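Local coordinates for protein putative metal-dependent isothiocyanate hydrolase SaxA (PDB 6BRM) that probably hydrolyses isothiocyanates at a two-zinc site held in a fold of the metallo-beta-lactamase superfamily, at residues K169-S174 and E181-N186; R207-L212 and H242-K247. One frame throughout, in Å; residues are numbered along the deposited sequence. Where two conformers were deposited one is given.

Overall arrangement
Read from the N terminus, the two contacts come in series, the first closing before the second opens. Interaction 1 follows strand 159-163: helix 169-178 turns back on strand 182-186, closing a loop of six residues within a beta-alpha-beta unit. Interaction 2 closes a longer loop of 29 residues, which carries strand 216-220 and helix 232-241. Their centres lie about 13 Å apart, and they meet where helices 169-178 and 203-211 pack, Tyr171 against Thr208 and Val172 against Met211. Interaction 1 ties helix 169-178 to a mixed sheet, interaction 2 ties helix 203-211 to the loop entering its edge strand 248-249, and both border the second subunit.

Interaction 1 (K169-S174 and E181-N186)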
ATOM      1  N   LYS B 169      -0.281   2.615  -5.202  1.00 44.89           N
ATOM      2  CA  LYS B 169      -1.600   2.174  -5.715  1.00 45.07           C
ATOM      3  C   LYS B 169      -2.748   2.274  -4.692  1.00 44.70           C
ATOM      4  O   LYS B 169      -3.896   2.453  -5.100  1.00 47.37           O
ATOM      5  CB  LYS B 169      -1.536   0.779  -6.381  1.00 45.74           C
ATOM      6  CG  LYS B 169      -2.251  -0.374  -5.677  1.00 45.01           C
ATOM      7  CD  LYS B 169      -2.081  -1.658  -6.471  1.00 44.23           C
ATOM      8  CE  LYS B 169      -2.887  -2.799  -5.878  1.00 43.81           C
ATOM      9  NZ  LYS B 169      -2.507  -3.123  -4.480  1.00 42.87           N
ATOM     10  N   PRO B 170      -2.458   2.165  -3.375  1.00 43.67           N
ATOM     11  CA  PRO B 170      -3.512   2.478  -2.394  1.00 43.94           C
ATOM     12  C   PRO B 170      -4.089   3.897  -2.506  1.00 45.02           C
ATOM     13  O   PRO B 170      -5.247   4.123  -2.130  1.00 45.10           O
ATOM     14  CB  PRO B 170      -2.799   2.288  -1.055  1.00 42.04           C
ATOM     15  CG  PRO B 170      -1.802   1.226  -1.336  1.00 42.71           C
ATOM     16  CD  PRO B 170      -1.289   1.560  -2.711  1.00 43.47           C
ATOM     17  N   TYR B 171      -3.284   4.836  -3.006  1.00 44.28           N
ATOM     18  CA  TYR B 171      -3.771   6.169  -3.332  1.00 45.56           C
ATOM     19  C   TYR B 171      -4.664   6.149  -4.583  1.00 47.11           C
ATOM     20  O   TYR B 171      -5.710   6.788  -4.604  1.00 48.54           O
ATOM     21  CB  TYR B 171      -2.600   7.148  -3.512  1.00 45.36           C
ATOM     22  CG  TYR B 171      -3.041   8.494  -4.012  1.00 44.13           C
ATOM     23  CD1 TYR B 171      -3.640   9.405  -3.149  1.00 44.66           C
ATOM     24  CD2 TYR B 171      -2.902   8.842  -5.351  1.00 43.14           C
ATOM     25  CE1 TYR B 171      -4.071  10.639  -3.601  1.00 44.44           C
ATOM     26  CE2 TYR B 171      -3.330  10.073  -5.816  1.00 43.44           C
ATOM     27  CZ  TYR B 171      -3.914  10.968  -4.934  1.00 44.06           C
ATOM     28  OH  TYR B 171      -4.351  12.190  -5.354  1.00 43.09           O
ATOM     29  N   VAL B 172      -4.243   5.422  -5.616  1.00 49.69           N
ATOM     30  CA  VAL B 172      -5.013   5.306  -6.867  1.00 50.73           C
ATOM     31  C   VAL B 172      -6.357   4.615  -6.639  1.00 52.57           C
ATOM     32  O   VAL B 172      -7.384   5.088  -7.131  1.00 55.40           O
ATOM     33  CB  VAL B 172      -4.220   4.558  -7.972  1.00 50.49           C
ATOM     34  CG1 VAL B 172      -5.065   4.376  -9.236  1.00 50.19           C
ATOM     35  CG2 VAL B 172      -2.938   5.310  -8.298  1.00 50.97           C
ATOM     36  N   LYS B 173      -6.347   3.504  -5.904  1.00 53.97           N
ATOM     37  CA  LYS B 173      -7.585   2.784  -5.555  1.00 56.20           C
ATOM     38  C   LYS B 173      -8.575   3.609  -4.724  1.00 55.07           C
ATOM     39  O   LYS B 173      -9.784   3.386  -4.806  1.00 56.41           O
ATOM     40  CB  LYS B 173      -7.269   1.478  -4.817  1.00 58.47           C
ATOM     41  CG  LYS B 173      -6.662   0.404  -5.706  1.00 60.08           C
ATOM     42  CD  LYS B 173      -6.244  -0.822  -4.909  1.00 62.32           C
ATOM     43  CE  LYS B 173      -7.432  -1.636  -4.416  1.00 64.04           C
ATOM     44  NZ  LYS B 173      -6.994  -2.838  -3.651  1.00 65.10           N
ATOM     45  N   SER B 174      -8.061   4.542  -3.919  1.00 54.73           N
ATOM     46  CA  SER B 174      -8.909   5.456  -3.145  1.00 54.27           C
ATOM     47  C   SER B 174      -9.621   6.476  -4.034  1.00 53.80           C
ATOM     48  O   SER B 174     -10.779   6.802  -3.789  1.00 56.13           O
ATOM     49  CB  SER B 174      -8.088   6.171  -2.076  1.00 54.21           C
ATOM     50  OG  SER B 174      -7.508   5.227  -1.198  1.00 55.74           O
ATOM     51  N   GLU B 181     -14.760  14.685  -5.494  1.00 54.75           N
ATOM     52  CA  GLU B 181     -14.765  15.925  -6.277  1.00 57.26           C
ATOM     53  C   GLU B 181     -13.620  16.858  -5.842  1.00 55.39           C
ATOM     54  O   GLU B 181     -13.157  17.679  -6.631  1.00 54.36           O
ATOM     55  CB  GLU B 181     -16.116  16.654  -6.166  1.00 60.37           C
ATOM     56  CG  GLU B 181     -17.301  15.904  -6.774  1.00 62.59           C
ATOM     57  CD  GLU B 181     -18.169  15.200  -5.740  1.00 66.42           C
ATOM     58  OE1 GLU B 181     -19.070  15.854  -5.168  1.00 68.77           O
ATOM     59  OE2 GLU B 181     -17.965  13.989  -5.508  1.00 70.09           O
ATOM     60  N   ILE B 182     -13.179  16.723  -4.589  1.00 54.89           N
ATOM     61  CA  ILE B 182     -12.077  17.511  -4.030  1.00 54.53           C
ATOM     62  C   ILE B 182     -10.991  16.575  -3.493  1.00 51.53           C
ATOM     63  O   ILE B 182     -11.263  15.734  -2.634  1.00 49.44           O
ATOM     64  CB  ILE B 182     -12.567  18.411  -2.871  1.00 56.50           C
ATOM     65  CG1 ILE B 182     -13.690  19.347  -3.343  1.00 57.36           C
ATOM     66  CG2 ILE B 182     -11.415  19.228  -2.288  1.00 57.02           C
ATOM     67  CD1 ILE B 182     -14.571  19.836  -2.216  1.00 58.48           C
ATOM     68  N   VAL B 183      -9.769  16.736  -3.995  1.00 51.05           N
ATOM     69  CA  VAL B 183      -8.608  15.980  -3.520  1.00 50.19           C
ATOM     70  C   VAL B 183      -7.562  16.970  -3.005  1.00 48.74           C
ATOM     71  O   VAL B 183      -6.983  17.719  -3.792  1.00 49.06           O
ATOM     72  CB  VAL B 183      -8.010  15.093  -4.637  1.00 50.69           C
ATOM     73  CG1 VAL B 183      -6.921  14.183  -4.086  1.00 51.54           C
ATOM     74  CG2 VAL B 183      -9.099  14.246  -5.282  1.00 51.17           C
ATOM     75  N   VAL B 184      -7.331  16.972  -1.689  1.00 47.34           N
ATOM     76  CA  VAL B 184      -6.341  17.854  -1.061  1.00 46.96           C
ATOM     77  C   VAL B 184      -4.998  17.121  -0.973  1.00 47.12           C
ATOM     78  O   VAL B 184      -4.881  16.121  -0.260  1.00 46.34           O
ATOM     79  CB  VAL B 184      -6.780  18.312   0.353  1.00 47.14           C
ATOM     80  CG1 VAL B 184      -5.830  19.380   0.893  1.00 47.21           C
ATOM     81  CG2 VAL B 184      -8.208  18.837   0.336  1.00 47.32           C
ATOM     82  N   LEU B 185      -3.995  17.619  -1.699  1.00 48.23           N
ATOM     83  CA  LEU B 185      -2.662  17.007  -1.742  1.00 49.61           C
ATOM     84  C   LEU B 185      -1.644  17.798  -0.926  1.00 51.19           C
ATOM     85  O   LEU B 185      -1.728  19.029  -0.835  1.00 50.39           O
ATOM     86  CB  LEU B 185      -2.162  16.913  -3.183  1.00 50.01           C
ATOM     87  CG  LEU B 185      -3.089  16.288  -4.221  1.00 49.74           C
ATOM     88  CD1 LEU B 185      -2.400  16.282  -5.573  1.00 49.71           C
ATOM     89  CD2 LEU B 185      -3.511  14.884  -3.828  1.00 49.49           C
ATOM     90  N   ASN B 186      -0.689  17.070  -0.348  1.00 51.84           N
ATOM     91  CA  ASN B 186       0.461  17.654   0.341  1.00 51.08           C
ATOM     92  C   ASN B 186       1.622  17.744  -0.649  1.00 52.07           C
ATOM     93  O   ASN B 186       2.437  16.824  -0.750  1.00 53.23           O
ATOM     94  CB  ASN B 186       0.831  16.802   1.561  1.00 49.83           C
ATOM     95  CG  ASN B 186      -0.220  16.865   2.660  1.00 49.97           C
ATOM     96  OD1 ASN B 186      -1.268  17.501   2.511  1.00 49.09           O
ATOM     97  ND2 ASN B 186       0.060  16.206   3.777  1.00 48.54           N
TER
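Tyr171 reaches from helix 169-178 to strand 182-186, and its hydroxyl end meets two aliphatic side chains, Val183 and Leu185. This packing of a hydroxyl end against methyl groups is a worked example of how a beta-alpha-beta unit of the metallo-beta-lactamase fold seats its helix on the sheet. Tyr171 OH lies 3.5 Å from Val183 CG1 and 3.2 Å from Leu185 CD2. The valine methyl sits at the ring edge, near the ring plane, and the two side chains approach from opposite directions. Leu185 arrives differently: its side chain crosses that of the tyrosine at about a right angle, and CD2 comes obliquely to the ring, 4.1 Å from Tyr171 CZ. In the leucine, chi1 (-51°) sets CG beside the backbone N, and chi2 then carries CD2 to the helix, although the first bond does not aim there. Val184, between the two, faces the other way, as strand alternation requires.

No hydrogen bond joins the segments. The one side-chain hydrogen bond within either segment is in the helix, where Ser174 OG donates to Pro170 O over 2.7 Å, one turn back and nearly along the carbonyl axis (166°).

All three touching residues are buried. Trp167 meets the Tyr171 ring edge-to-face, while Thr208 of helix 203-211 packs against the hydroxyl end. Within the sheet, strand 182-186 runs parallel to both its neighbours, 159-163 and 216-220, and Asn186 ND2 is hydrogen-bonded to OD1 of the zinc ligand Asp164.

Interaction 2 (R207-L212 and H242-K247); sequences RTLKML and HGIEDK
Lys247 NZ is held by two backbone carbonyls, hydrogen-bonding to Pro213 O and more weakly to Ala215 O, while the aliphatic part of the same side chain packs on Leu209. The contact belongs to the periphery of the metallo-beta-lactamase fold, where the last turn of helix 203-211 faces the loop leading into the edge strand 248-249. It illustrates how a long polar residue can serve two partners at once: the chain runs past the leucine and bends at chi4 (-72°), and the ammonium group joins the link between helix 203-211 and strand 216-220.

Leu209 is the buried member of the trio and supplies its common surface through a single methyl, CD2. Ile244 CG2 lies 3.9 Å from Leu209 CD2, the two side chains sliding past each other in opposite directions. Leu206 and Ser239 also touch the isoleucine, from helices 203-211 and 232-241 respectively.

Backbone hydrogen bonds order both segments. A tight turn, with Lys247 N bonded to Ile244 O at 2.9 Å, brings both loop residues round to the leucine. On the helix, Leu212 N returns to Thr208 O at 2.7 Å as the chain leaves helical geometry. Next to the isoleucine contact, Leu209 CD2 lies 3.9 Å from Lys247 CB and 4.0 Å from Lys247 CD.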
ATOM      1  N   ARG B 207      -0.934  13.678 -12.749  0.50 61.66           N
ATOM      2  CA  ARG B 207      -1.259  12.248 -12.783  0.50 62.04           C
ATOM      3  C   ARG B 207      -2.605  11.897 -12.132  0.50 63.10           C
ATOM      4  O   ARG B 207      -3.272  10.954 -12.564  0.50 64.38           O
ATOM      5  CB  ARG B 207      -0.130  11.441 -12.135  0.50 61.98           C
ATOM      6  CG  ARG B 207       1.089  11.277 -13.030  0.50 61.75           C
ATOM      7  CD  ARG B 207       2.337  10.913 -12.241  0.50 61.34           C
ATOM      8  NE  ARG B 207       3.411  10.438 -13.111  0.50 61.29           N
ATOM      9  CZ  ARG B 207       4.126  11.218 -13.916  0.50 60.46           C
ATOM     10  NH1 ARG B 207       3.885  12.521 -13.973  0.50 59.63           N
ATOM     11  NH2 ARG B 207       5.083  10.693 -14.670  0.50 60.30           N
ATOM     12  N   THR B 208      -2.993  12.649 -11.100  1.00 63.25           N
ATOM     13  CA  THR B 208      -4.326  12.517 -10.481  1.00 63.53           C
ATOM     14  C   THR B 208      -5.441  12.989 -11.404  1.00 65.10           C
ATOM     15  O   THR B 208      -6.457  12.309 -11.561  1.00 67.94           O
ATOM     16  CB  THR B 208      -4.460  13.366  -9.198  1.00 64.26           C
ATOM     17  OG1 THR B 208      -4.048  14.713  -9.456  1.00 65.75           O
ATOM     18  CG2 THR B 208      -3.632  12.803  -8.100  1.00 63.11           C
ATOM     19  N   LEU B 209      -5.238  14.162 -11.998  1.00 64.33           N
ATOM     20  CA  LEU B 209      -6.259  14.813 -12.822  1.00 63.99           C
ATOM     21  C   LEU B 209      -6.495  14.064 -14.145  1.00 62.94           C
ATOM     22  O   LEU B 209      -7.583  14.137 -14.708  1.00 62.07           O
ATOM     23  CB  LEU B 209      -5.894  16.288 -13.071  1.00 64.67           C
ATOM     24  CG  LEU B 209      -7.025  17.318 -12.978  1.00 65.13           C
ATOM     25  CD1 LEU B 209      -7.617  17.382 -11.575  1.00 64.38           C
ATOM     26  CD2 LEU B 209      -6.513  18.687 -13.400  1.00 66.34           C
ATOM     27  N   LYS B 210      -5.477  13.358 -14.639  1.00 62.74           N
ATOM     28  CA  LYS B 210      -5.658  12.412 -15.752  1.00 62.86           C
ATOM     29  C   LYS B 210      -6.566  11.254 -15.339  1.00 61.86           C
ATOM     30  O   LYS B 210      -7.449  10.852 -16.093  1.00 61.58           O
ATOM     31  CB  LYS B 210      -4.308  11.871 -16.245  1.00 62.68           C
ATOM     32  CG  LYS B 210      -3.519  12.869 -17.078  1.00 62.87           C
ATOM     33  CD  LYS B 210      -2.108  12.382 -17.364  1.00 62.44           C
ATOM     34  CE  LYS B 210      -1.350  13.379 -18.227  1.00 62.69           C
ATOM     35  NZ  LYS B 210       0.123  13.166 -18.179  1.00 62.45           N
ATOM     36  N   MET B 211      -6.333  10.732 -14.136  1.00 63.61           N
ATOM     37  CA  MET B 211      -7.141   9.652 -13.557  1.00 63.76           C
ATOM     38  C   MET B 211      -8.582  10.105 -13.310  1.00 63.29           C
ATOM     39  O   MET B 211      -9.528   9.398 -13.664  1.00 63.67           O
ATOM     40  CB  MET B 211      -6.527   9.177 -12.226  1.00 65.28           C
ATOM     41  CG  MET B 211      -6.718   7.698 -11.916  1.00 67.01           C
ATOM     42  SD  MET B 211      -5.235   6.715 -12.235  1.00 67.62           S
ATOM     43  CE  MET B 211      -4.901   7.124 -13.946  1.00 66.24           C
ATOM     44  N   LEU B 212      -8.730  11.291 -12.719  1.00 62.61           N
ATOM     45  CA  LEU B 212     -10.016  11.792 -12.233  1.00 62.28           C
ATOM     46  C   LEU B 212     -10.236  13.256 -12.677  1.00 62.11           C
ATOM     47  O   LEU B 212     -10.123  14.181 -11.868  1.00 61.25           O
ATOM     48  CB  LEU B 212     -10.044  11.647 -10.706  1.00 62.55           C
ATOM     49  CG  LEU B 212     -11.393  11.663  -9.989  1.00 62.87           C
ATOM     50  CD1 LEU B 212     -12.229  10.441 -10.346  1.00 62.68           C
ATOM     51  CD2 LEU B 212     -11.160  11.721  -8.488  1.00 63.51           C
ATOM     52  N   HIS B 242       0.399  22.783 -18.530  1.00 76.87           N
ATOM     53  CA  HIS B 242      -0.402  21.626 -18.964  1.00 76.68           C
ATOM     54  C   HIS B 242      -1.912  21.904 -19.091  1.00 77.40           C
ATOM     55  O   HIS B 242      -2.707  20.968 -19.215  1.00 79.08           O
ATOM     56  CB  HIS B 242      -0.147  20.445 -18.023  1.00 76.00           C
ATOM     57  CG  HIS B 242       1.271  19.968 -18.034  1.00 75.90           C
ATOM     58  ND1 HIS B 242       2.276  20.604 -17.337  1.00 75.82           N
ATOM     59  CD2 HIS B 242       1.857  18.924 -18.668  1.00 75.96           C
ATOM     60  CE1 HIS B 242       3.418  19.971 -17.539  1.00 76.01           C
ATOM     61  NE2 HIS B 242       3.190  18.947 -18.340  1.00 75.95           N
ATOM     62  N   GLY B 243      -2.306  23.180 -19.073  1.00 77.83           N
ATOM     63  CA  GLY B 243      -3.694  23.576 -19.315  1.00 76.77           C
ATOM     64  C   GLY B 243      -4.673  23.207 -18.213  1.00 75.30           C
ATOM     65  O   GLY B 243      -5.839  22.921 -18.492  1.00 76.55           O
ATOM     66  N   ILE B 244      -4.203  23.227 -16.966  1.00 73.61           N
ATOM     67  CA  ILE B 244      -5.022  22.856 -15.804  1.00 72.03           C
ATOM     68  C   ILE B 244      -5.085  23.955 -14.736  1.00 71.32           C
ATOM     69  O   ILE B 244      -5.544  23.700 -13.623  1.00 70.14           O
ATOM     70  CB  ILE B 244      -4.531  21.523 -15.179  1.00 71.09           C
ATOM     71  CG1 ILE B 244      -3.125  21.662 -14.574  1.00 70.51           C
ATOM     72  CG2 ILE B 244      -4.548  20.416 -16.228  1.00 71.25           C
ATOM     73  CD1 ILE B 244      -2.617  20.406 -13.899  1.00 71.42           C
ATOM     74  N   GLU B 245      -4.658  25.172 -15.084  1.00 72.33           N
ATOM     75  CA  GLU B 245      -4.534  26.281 -14.119  1.00 73.16           C
ATOM     76  C   GLU B 245      -5.762  26.525 -13.230  1.00 71.81           C
ATOM     77  O   GLU B 245      -5.611  26.725 -12.026  1.00 72.59           O
ATOM     78  CB  GLU B 245      -4.090  27.591 -14.812  1.00 74.20           C
ATOM     79  CG  GLU B 245      -5.070  28.250 -15.792  1.00 75.59           C
ATOM     80  CD  GLU B 245      -5.127  27.597 -17.167  1.00 77.36           C
ATOM     81  OE1 GLU B 245      -4.096  27.068 -17.642  1.00 78.16           O
ATOM     82  OE2 GLU B 245      -6.214  27.618 -17.785  1.00 77.67           O
ATOM     83  N   ASP B 246      -6.959  26.474 -13.815  1.00 73.32           N
ATOM     84  CA  ASP B 246      -8.210  26.741 -13.074  1.00 75.05           C
ATOM     85  C   ASP B 246      -8.802  25.529 -12.330  1.00 74.46           C
ATOM     86  O   ASP B 246      -9.809  25.668 -11.631  1.00 76.24           O
ATOM     87  CB  ASP B 246      -9.272  27.405 -13.979  1.00 75.62           C
ATOM     88  CG  ASP B 246      -9.686  26.538 -15.162  1.00 77.76           C
ATOM     89  OD1 ASP B 246      -8.932  25.613 -15.538  1.00 80.19           O
ATOM     90  OD2 ASP B 246     -10.767  26.802 -15.731  1.00 78.27           O
ATOM     91  N   LYS B 247      -8.180  24.356 -12.480  1.00 72.26           N
ATOM     92  CA  LYS B 247      -8.513  23.165 -11.682  1.00 70.41           C
ATOM     93  C   LYS B 247      -7.549  22.906 -10.512  1.00 68.86           C
ATOM     94  O   LYS B 247      -7.872  22.114  -9.625  1.00 69.75           O
ATOM     95  CB  LYS B 247      -8.585  21.920 -12.575  1.00 71.19           C
ATOM     96  CG  LYS B 247      -9.897  21.791 -13.327  1.00 71.94           C
ATOM     97  CD  LYS B 247      -9.986  20.475 -14.084  1.00 72.92           C
ATOM     98  CE  LYS B 247     -11.423  20.166 -14.481  1.00 74.01           C
ATOM     99  NZ  LYS B 247     -12.271  19.760 -13.320  1.00 74.11           N
TER